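Local coordinates for fimbrial subunit type 1 (Actinomyces oris, PDB 3UXF), which serves as the major building block of the cell-wall-anchored type 1 fimbriae, adhesive fibres on the surface of this Gram-positive bacterium, at residues L275-E278 with G279-K282; L366-K369 with T370-N373. All blocks are in the same frame, centred on the assembly; numbering follows the deposited sequence.

Interaction 1: residues L275-E278 with G279-K282; sequences LTEE and GRRK
Glu278 and Arg281 run side by side and point the same way, carboxylate against guanidinium, with the two planes 30° apart. The grip is side-on: NE of Arg281 reaches OE1 of Glu278 at 2.8 Å, and NH2 of Arg281 reaches OE2 of Glu278 at 2.9 Å. Both oxygens are met on their syn side and lie close to the guanidinium plane. Lys282 comes in from another direction, its NZ 2.8 Å from Glu278 OE2 on the anti lone pair, so that oxygen carries two cationic donors. A bend in the Glu278 chain at chi2 (61°) turns the carboxylate along the helix toward both. Lys282 NZ also pairs with Asp257, and Arg281 NH1 with Glu285, which spreads the charge network further.

All this sits on the first two turns of helix 277-288, which follows strand 269-275 after the single residue Thr276. Thr276 is the N-cap: its OG1 accepts from Gly279 N at 3.0 Å, in a nearly straight bond, and is also hydrogen-bonded to Thr256 O. Arg280 folds back over the same start. One face of its guanidinium rests on Glu277 CA, 3.3 Å from NH2 of Arg280, while NH1 of Arg280 makes a weak bond to Leu275 O. The aliphatic part of Arg280 is used too, with CG of Arg280 3.7 Å from CB of Leu275.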
ATOM      1  N   LEU A 275      15.848 -10.046  -1.078  1.00 12.84           N
ATOM      2  CA  LEU A 275      16.375 -10.881  -0.001  1.00 14.34           C
ATOM      3  C   LEU A 275      17.444 -11.836  -0.587  1.00 19.49           C
ATOM      4  O   LEU A 275      17.273 -12.373  -1.700  1.00 18.67           O
ATOM      5  CB  LEU A 275      15.232 -11.663   0.614  1.00 15.79           C
ATOM      6  CG  LEU A 275      14.595 -11.193   1.928  1.00 22.39           C
ATOM      7  CD1 LEU A 275      14.723  -9.714   2.336  1.00 14.41           C
ATOM      8  CD2 LEU A 275      13.232 -11.789   2.227  1.00 14.56           C
ATOM      9  N   THR A 276      18.531 -12.043   0.147  1.00 15.65           N
ATOM     10  CA  THR A 276      19.562 -13.028  -0.220  1.00 17.76           C
ATOM     11  C   THR A 276      19.096 -14.422   0.184  1.00 18.47           C
ATOM     12  O   THR A 276      18.021 -14.590   0.765  1.00 15.86           O
ATOM     13  CB  THR A 276      20.854 -12.757   0.566  1.00 18.48           C
ATOM     14  OG1 THR A 276      20.549 -12.859   1.959  1.00 16.05           O
ATOM     15  CG2 THR A 276      21.404 -11.361   0.288  1.00 16.23           C
ATOM     16  N   GLU A 277      19.905 -15.438  -0.104  1.00 17.75           N
ATOM     17  CA  GLU A 277      19.549 -16.779   0.335  1.00 20.84           C
ATOM     18  C   GLU A 277      19.329 -16.799   1.875  1.00 17.24           C
ATOM     19  O   GLU A 277      18.325 -17.349   2.359  1.00 17.40           O
ATOM     20  CB  GLU A 277      20.622 -17.789  -0.091  1.00 21.64           C
ATOM     21  CG  GLU A 277      20.372 -19.145   0.551  1.00 25.20           C
ATOM     22  CD  GLU A 277      21.163 -20.260  -0.079  1.00 36.17           C
ATOM     23  OE1 GLU A 277      22.220 -19.988  -0.686  1.00 35.93           O
ATOM     24  OE2 GLU A 277      20.708 -21.416   0.032  1.00 44.76           O
ATOM     25  N   GLU A 278      20.238 -16.175   2.623  1.00 18.34           N
ATOM     26  CA  GLU A 278      20.075 -16.149   4.081  1.00 17.49           C
ATOM     27  C   GLU A 278      18.860 -15.312   4.496  1.00 16.82           C
ATOM     28  O   GLU A 278      18.101 -15.696   5.389  1.00 15.18           O
ATOM     29  CB  GLU A 278      21.373 -15.736   4.772  1.00 19.09           C
ATOM     30  CG  GLU A 278      21.212 -15.420   6.263  1.00 16.49           C
ATOM     31  CD  GLU A 278      20.716 -16.583   7.112  1.00 20.11           C
ATOM     32  OE1 GLU A 278      20.661 -17.750   6.656  1.00 20.21           O
ATOM     33  OE2 GLU A 278      20.387 -16.337   8.280  1.00 19.58           O
ATOM     34  N   GLY A 279      18.634 -14.168   3.828  1.00 17.19           N
ATOM     35  CA  GLY A 279      17.433 -13.405   4.141  1.00 16.35           C
ATOM     36  C   GLY A 279      16.156 -14.158   3.826  1.00 15.62           C
ATOM     37  O   GLY A 279      15.180 -14.119   4.575  1.00 14.98           O
ATOM     38  N   ARG A 280      16.155 -14.910   2.723  1.00 15.40           N
ATOM     39  CA  ARG A 280      15.001 -15.703   2.420  1.00 16.25           C
ATOM     40  C   ARG A 280      14.778 -16.811   3.442  1.00 16.27           C
ATOM     41  O   ARG A 280      13.630 -17.126   3.793  1.00 18.28           O
ATOM     42  CB  ARG A 280      15.124 -16.306   1.023  1.00 15.28           C
ATOM     43  CG  ARG A 280      15.058 -15.254  -0.094  1.00 16.33           C
ATOM     44  CD  ARG A 280      14.993 -15.964  -1.494  1.00 19.49           C
ATOM     45  NE  ARG A 280      16.110 -16.876  -1.768  1.00 22.55           N
ATOM     46  CZ  ARG A 280      17.238 -16.524  -2.384  1.00 24.69           C
ATOM     47  NH1 ARG A 280      17.417 -15.274  -2.789  1.00 23.91           N
ATOM     48  NH2 ARG A 280      18.198 -17.420  -2.603  1.00 24.43           N
ATOM     49  N   ARG A 281      15.883 -17.354   3.931  1.00 15.45           N
ATOM     50  CA  ARG A 281      15.802 -18.405   4.938  1.00 16.98           C
ATOM     51  C   ARG A 281      15.205 -17.823   6.219  1.00 15.86           C
ATOM     52  O   ARG A 281      14.269 -18.381   6.793  1.00 16.51           O
ATOM     53  CB  ARG A 281      17.175 -19.026   5.201  1.00 17.41           C
ATOM     54  CG  ARG A 281      17.037 -20.269   6.147  1.00 17.54           C
ATOM     55  CD  ARG A 281      18.320 -20.553   6.941  1.00 20.42           C
ATOM     56  NE  ARG A 281      18.666 -19.412   7.795  1.00 18.63           N
ATOM     57  CZ  ARG A 281      18.051 -19.112   8.930  1.00 18.65           C
ATOM     58  NH1 ARG A 281      17.063 -19.867   9.385  1.00 19.54           N
ATOM     59  NH2 ARG A 281      18.430 -18.025   9.618  1.00 15.97           N
ATOM     60  N   LYS A 282      15.680 -16.639   6.627  1.00 17.06           N
ATOM     61  CA  LYS A 282      15.110 -16.033   7.810  1.00 16.49           C
ATOM     62  C   LYS A 282      13.627 -15.768   7.631  1.00 16.83           C
ATOM     63  O   LYS A 282      12.836 -16.007   8.537  1.00 15.75           O
ATOM     64  CB  LYS A 282      15.828 -14.713   8.139  1.00 15.13           C
ATOM     65  CG  LYS A 282      17.227 -14.820   8.685  1.00 16.15           C
ATOM     66  CD  LYS A 282      17.656 -13.418   9.101  1.00 17.55           C
ATOM     67  CE  LYS A 282      18.971 -13.348   9.868  1.00 15.69           C
ATOM     68  NZ  LYS A 282      20.216 -13.674   9.104  1.00 18.98           N
TER

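Interaction 2: residues L366-K369 with T370-N373; sequences LADK and TKYN
The Tyr372 ring meets Leu366 at its edge: Leu366 N lies in the ring plane and donates a nearly straight bond to Tyr372 OH at 3.0 Å. The Leu366 side chain crosses the tyrosine at about a right angle, CB standing 4.2 Å from CZ of Tyr372, and Tyr456 meets the ring with planes at about 50°. The Asp368 carboxylate, the other flat group, is approached from one face by both donors of Thr370. OG1 of Thr370 gives the shorter bond to OD1 of Asp368, 2.7 Å on the syn side; Thr370 N, 3.2 Å from the same OD1, closes an Asx turn. Here chi1 of Asp368 (-178°) sets CG opposite the backbone N and brings the carboxylate over Thr370.

The chain turns tightly, an inverse gamma turn centred on Asp368 running into a 3-10 turn over residues 369-372, where Lys371 N bonds to Asp368 O and Tyr372 N to Lys369 O. Lys371 lays its CE 3.6 Å from OD2 of Asp368, although the charged groups do not touch. Two donors on OD1 and a lysine nearby would probably favour an ionised Asp368, while Leu366 N and Asp364 together fix how the Tyr372 hydroxyl is turned.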
ATOM      1  N   LEU A 366      -2.892  51.719  -2.090  1.00 24.41           N
ATOM      2  CA  LEU A 366      -2.143  52.466  -3.118  1.00 24.65           C
ATOM      3  C   LEU A 366      -2.127  51.733  -4.480  1.00 27.83           C
ATOM      4  O   LEU A 366      -1.945  50.523  -4.555  1.00 30.09           O
ATOM      5  CB  LEU A 366      -0.723  52.784  -2.637  1.00 23.38           C
ATOM      6  CG  LEU A 366      -0.555  53.494  -1.297  1.00 24.19           C
ATOM      7  CD1 LEU A 366       0.904  53.620  -0.927  1.00 25.26           C
ATOM      8  CD2 LEU A 366      -1.197  54.896  -1.295  1.00 28.89           C
ATOM      9  N   ALA A 367      -2.325  52.475  -5.568  1.00 35.29           N
ATOM     10  CA  ALA A 367      -2.282  51.872  -6.896  1.00 36.17           C
ATOM     11  C   ALA A 367      -0.852  51.495  -7.297  1.00 29.98           C
ATOM     12  O   ALA A 367      -0.651  50.544  -8.062  1.00 37.16           O
ATOM     13  CB  ALA A 367      -2.905  52.800  -7.936  1.00 40.61           C
ATOM     14  N   ASP A 368       0.118  52.227  -6.767  1.00 29.44           N
ATOM     15  CA  ASP A 368       1.531  51.873  -6.915  1.00 27.24           C
ATOM     16  C   ASP A 368       1.862  50.694  -5.989  1.00 24.55           C
ATOM     17  O   ASP A 368       2.305  50.908  -4.865  1.00 24.63           O
ATOM     18  CB  ASP A 368       2.430  53.063  -6.596  1.00 30.20           C
ATOM     19  CG  ASP A 368       3.907  52.747  -6.791  1.00 27.18           C
ATOM     20  OD1 ASP A 368       4.218  51.617  -7.241  1.00 28.23           O
ATOM     21  OD2 ASP A 368       4.746  53.625  -6.504  1.00 31.79           O
ATOM     22  N   LYS A 369       1.663  49.481  -6.487  1.00 27.54           N
ATOM     23  CA  LYS A 369       1.862  48.264  -5.688  1.00 24.86           C
ATOM     24  C   LYS A 369       3.310  48.092  -5.223  1.00 23.78           C
ATOM     25  O   LYS A 369       3.578  47.288  -4.308  1.00 19.90           O
ATOM     26  CB  LYS A 369       1.467  47.008  -6.466  1.00 26.77           C
ATOM     27  CG  LYS A 369       0.062  46.973  -7.043  1.00 31.19           C
ATOM     28  CD  LYS A 369      -0.937  47.378  -6.021  1.00 26.51           C
ATOM     29  CE  LYS A 369      -2.344  47.167  -6.546  1.00 28.98           C
ATOM     30  NZ  LYS A 369      -3.324  47.654  -5.526  1.00 35.11           N
ATOM     31  N   THR A 370       4.253  48.783  -5.857  1.00 24.86           N
ATOM     32  CA  THR A 370       5.655  48.630  -5.460  1.00 20.95           C
ATOM     33  C   THR A 370       5.910  49.181  -4.053  1.00 20.10           C
ATOM     34  O   THR A 370       6.901  48.835  -3.419  1.00 19.36           O
ATOM     35  CB  THR A 370       6.656  49.247  -6.479  1.00 23.41           C
ATOM     36  OG1 THR A 370       6.633  50.680  -6.369  1.00 26.11           O
ATOM     37  CG2 THR A 370       6.326  48.806  -7.882  1.00 27.32           C
ATOM     38  N   LYS A 371       5.001  50.010  -3.544  1.00 23.20           N
ATOM     39  CA  LYS A 371       5.116  50.510  -2.186  1.00 19.98           C
ATOM     40  C   LYS A 371       4.940  49.384  -1.144  1.00 18.71           C
ATOM     41  O   LYS A 371       5.244  49.574   0.032  1.00 19.71           O
ATOM     42  CB  LYS A 371       4.079  51.611  -1.923  1.00 24.16           C
ATOM     43  CG  LYS A 371       4.321  52.900  -2.734  1.00 26.95           C
ATOM     44  CD  LYS A 371       5.589  53.605  -2.310  1.00 26.15           C
ATOM     45  CE  LYS A 371       5.928  54.767  -3.281  1.00 34.38           C
ATOM     46  NZ  LYS A 371       7.306  55.317  -3.056  1.00 41.25           N
ATOM     47  N   TYR A 372       4.437  48.238  -1.594  1.00 20.47           N
ATOM     48  CA  TYR A 372       4.258  47.072  -0.705  1.00 16.52           C
ATOM     49  C   TYR A 372       5.369  46.037  -0.887  1.00 15.22           C
ATOM     50  O   TYR A 372       5.305  44.939  -0.303  1.00 13.57           O
ATOM     51  CB  TYR A 372       2.887  46.439  -0.946  1.00 14.84           C
ATOM     52  CG  TYR A 372       1.761  47.433  -0.718  1.00 15.50           C
ATOM     53  CD1 TYR A 372       1.566  48.002   0.518  1.00 14.91           C
ATOM     54  CD2 TYR A 372       0.913  47.795  -1.764  1.00 20.01           C
ATOM     55  CE1 TYR A 372       0.551  48.942   0.723  1.00 17.19           C
ATOM     56  CE2 TYR A 372      -0.109  48.717  -1.575  1.00 19.62           C
ATOM     57  CZ  TYR A 372      -0.279  49.277  -0.330  1.00 20.13           C
ATOM     58  OH  TYR A 372      -1.296  50.171  -0.083  1.00 20.03           O
ATOM     59  N   ASN A 373       6.390  46.353  -1.686  1.00 15.14           N
ATOM     60  CA  ASN A 373       7.587  45.511  -1.759  1.00 15.12           C
ATOM     61  C   ASN A 373       8.487  45.664  -0.547  1.00 15.35           C
ATOM     62  O   ASN A 373       8.446  46.679   0.158  1.00 17.29           O
ATOM     63  CB  ASN A 373       8.381  45.858  -3.030  1.00 15.81           C
ATOM     64  CG  ASN A 373       7.671  45.433  -4.287  1.00 19.48           C
ATOM     65  OD1 ASN A 373       6.825  44.518  -4.271  1.00 17.28           O
ATOM     66  ND2 ASN A 373       8.008  46.095  -5.412  1.00 22.06           N
TER

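In the fold
Interactions 1 and 2 lie on opposite sides of the chain's centre, their own centres 67 Å apart and their nearest atoms about 55 Å apart. A run of paired strands nevertheless connects them. Strand 269-275, which leads into interaction 1, pairs with 224-229, that strand with 312-321, and 312-321 with the long strand 344-362, whose end opens into the loop of interaction 2. That loop runs on to strand 376-385, which carries Cys382 of the disulfide to Cys446 in the prealbumin-like region. Neither interaction supplies a calcium ligand. Both come soon after a strand ends, the first where a helix begins, the second in a loop with a short 3-10 turn.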